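PDB 3U6X: ORF48 from Lactococcus phage TP901-1, which is a baseplate upper protein of the phage tail that probably links other baseplate proteins, including those that recognise the host, to the virion. Local coordinates for residues 23-29 with 82-87. Numbering follows the deposited sequence.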
loop_
_atom_site.group_PDB
_atom_site.type_symbol
_atom_site.label_atom_id
_atom_site.label_comp_id
_atom_site.label_asym_id
_atom_site.label_seq_id
_atom_site.Cartn_x
_atom_site.Cartn_y
_atom_site.Cartn_z
ATOM N N ASN V 23 56.540 13.459 -13.971
ATOM C CA ASN V 23 56.255 14.230 -12.758
ATOM C C ASN V 23 54.926 13.964 -12.054
ATOM O O ASN V 23 54.417 14.838 -11.348
ATOM C CB ASN V 23 56.548 15.738 -12.952
ATOM C CG ASN V 23 58.023 16.054 -12.946
ATOM O OD1 ASN V 23 58.796 15.538 -12.117
ATOM N ND2 ASN V 23 58.432 16.939 -13.850
ATOM N N ALA V 24 54.391 12.748 -12.174
ATOM C CA ALA V 24 53.152 12.403 -11.490
ATOM C C ALA V 24 53.426 12.400 -9.978
ATOM O O ALA V 24 54.574 12.329 -9.557
ATOM C CB ALA V 24 52.679 11.032 -11.952
ATOM N N ILE V 25 52.387 12.513 -9.178
ATOM C CA ILE V 25 52.440 12.514 -7.724
ATOM C C ILE V 25 53.412 11.441 -7.183
ATOM O O ILE V 25 53.317 10.277 -7.576
ATOM C CB ILE V 25 50.943 12.437 -7.236
ATOM C CG1 ILE V 25 50.491 13.718 -6.572
ATOM C CG2 ILE V 25 50.497 11.193 -6.451
ATOM C CD1 ILE V 25 50.132 14.785 -7.540
ATOM N N GLY V 26 54.406 11.878 -6.410
ATOM C CA GLY V 26 55.396 11.004 -5.794
ATOM C C GLY V 26 56.533 10.531 -6.677
ATOM O O GLY V 26 57.313 9.677 -6.242
ATOM N N THR V 27 56.652 11.070 -7.917
ATOM C CA THR V 27 57.741 10.691 -8.827
ATOM C C THR V 27 58.708 11.849 -9.018
ATOM O O THR V 27 59.795 11.658 -9.562
ATOM C CB THR V 27 57.231 10.118 -10.156
ATOM O OG1 THR V 27 56.555 11.140 -10.876
ATOM C CG2 THR V 27 56.342 8.903 -9.975
ATOM N N GLU V 28 58.315 13.050 -8.563
ATOM C CA GLU V 28 59.115 14.269 -8.646
ATOM C C GLU V 28 60.481 14.083 -7.971
ATOM O O GLU V 28 60.550 13.469 -6.904
ATOM C CB GLU V 28 58.363 15.450 -8.015
ATOM C CG GLU V 28 56.913 15.606 -8.453
ATOM C CD GLU V 28 55.838 15.218 -7.441
ATOM O OE1 GLU V 28 56.000 14.183 -6.752
ATOM O OE2 GLU V 28 54.810 15.932 -7.370
ATOM N N THR V 29 61.565 14.575 -8.611
ATOM C CA THR V 29 62.949 14.437 -8.139
ATOM C C THR V 29 63.164 14.994 -6.731
ATOM O O THR V 29 63.665 14.274 -5.862
ATOM C CB THR V 29 63.958 15.004 -9.169
ATOM O OG1 THR V 29 63.690 14.455 -10.456
ATOM C CG2 THR V 29 65.407 14.703 -8.799
ATOM N N ILE V 82 57.666 2.608 -13.413
ATOM C CA ILE V 82 58.247 3.885 -12.969
ATOM C C ILE V 82 59.786 3.860 -13.029
ATOM O O ILE V 82 60.411 2.978 -12.443
ATOM C CB ILE V 82 57.735 4.312 -11.567
ATOM C CG1 ILE V 82 56.209 4.168 -11.454
ATOM C CG2 ILE V 82 58.182 5.735 -11.215
ATOM C CD1 ILE V 82 55.586 4.322 -10.044
ATOM N N LYS V 83 60.376 4.818 -13.766
ATOM C CA LYS V 83 61.810 5.035 -13.877
ATOM C C LYS V 83 62.004 6.511 -13.551
ATOM O O LYS V 83 61.843 7.365 -14.423
ATOM C CB LYS V 83 62.355 4.658 -15.273
ATOM C CG LYS V 83 63.883 4.661 -15.364
ATOM C CD LYS V 83 64.385 4.234 -16.737
ATOM C CE LYS V 83 65.622 5.000 -17.168
ATOM N NZ LYS V 83 65.334 6.431 -17.484
ATOM N N GLU V 84 62.274 6.799 -12.266
ATOM C CA GLU V 84 62.482 8.131 -11.690
ATOM C C GLU V 84 61.207 8.983 -11.833
ATOM O O GLU V 84 60.213 8.661 -11.198
ATOM C CB GLU V 84 63.756 8.841 -12.234
ATOM C CG GLU V 84 65.059 8.045 -12.220
ATOM C CD GLU V 84 66.122 8.476 -13.227
ATOM O OE1 GLU V 84 65.775 8.899 -14.357
ATOM O OE2 GLU V 84 67.319 8.340 -12.890
ATOM N N THR V 85 61.219 10.032 -12.679
ATOM C CA THR V 85 60.080 10.921 -12.927
ATOM C C THR V 85 59.157 10.412 -14.036
ATOM O O THR V 85 58.062 10.941 -14.196
ATOM C CB THR V 85 60.573 12.347 -13.274
ATOM O OG1 THR V 85 61.212 12.386 -14.562
ATOM C CG2 THR V 85 61.476 12.933 -12.217
ATOM N N GLN V 86 59.608 9.431 -14.819
ATOM C CA GLN V 86 58.881 8.891 -15.971
ATOM C C GLN V 86 58.028 7.673 -15.621
ATOM O O GLN V 86 58.506 6.731 -14.986
ATOM C CB GLN V 86 59.864 8.606 -17.130
ATOM C CG GLN V 86 59.235 8.152 -18.454
ATOM C CD GLN V 86 58.302 9.121 -19.142
ATOM O OE1 GLN V 86 58.461 10.358 -19.069
ATOM N NE2 GLN V 86 57.329 8.537 -19.874
ATOM N N VAL V 87 56.747 7.714 -16.040
ATOM C CA VAL V 87 55.777 6.644 -15.813
ATOM C C VAL V 87 55.177 6.178 -17.144
ATOM O O VAL V 87 54.886 6.995 -18.015
ATOM C CB VAL V 87 54.661 7.043 -14.793
ATOM C CG1 VAL V 87 53.663 5.904 -14.580
ATOM C CG2 VAL V 87 55.236 7.494 -13.451
#
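Thr27 faces Thr85 at the turn of a two-residue β-hairpin, their CA atoms 4.7 Å apart. The hairpin joins strands 78-83 and 86-92 of the immunoglobulin-like domain through a type II' turn from Lys83 to Gln86, with Glu84 and Thr85 at its corners. Strand 86-92 pairs on its other side with strand 16-22, and the loop 23-29 that follows this strand curls against the hairpin end. Asn23 N, in the first loop residue, donates to Thr85 O over 3.0 Å, moderately bent at the hydrogen (148°); this single bond falls in register two residues past the Tyr21-Val87 pair.

Thr27 against Thr85 is the closely packed centre, where Thr85 CG2 sits 3.4 Å from Thr27 O. The buried flank is apolar: Thr27 CG2 lies 3.9 Å from both Ile82 CG2 and Val87 CG2, and its side chain crosses each of theirs at about a right angle. The backbone of another protein chain packs on Ala24 and Thr27, while a basic side chain of that chain covers Ile82, placing this end of the domain in an interface.

Between centre and rim, the Asn23 amide runs alongside partly exposed Thr85, with its OD1 3.7 Å from CG2. Toward solvent the fit is sparser: exposed Thr29 reaches that methyl through its hydroxyl alone, and the carboxylate of exposed Glu84 leads away from the loop.

Within the loop, a type II turn from Ala24 to Thr27 sets the central residue. Thr27 OG1 is tucked between its own N and carbonyl carbon (chi1 66°), which turns CG2 to the hairpin and the hydroxyl inward. Ala24 O thus accepts twice, both donors approaching from one face of its carbonyl plane: Thr27 N at 2.9 Å and Thr27 OG1 at 2.7 Å.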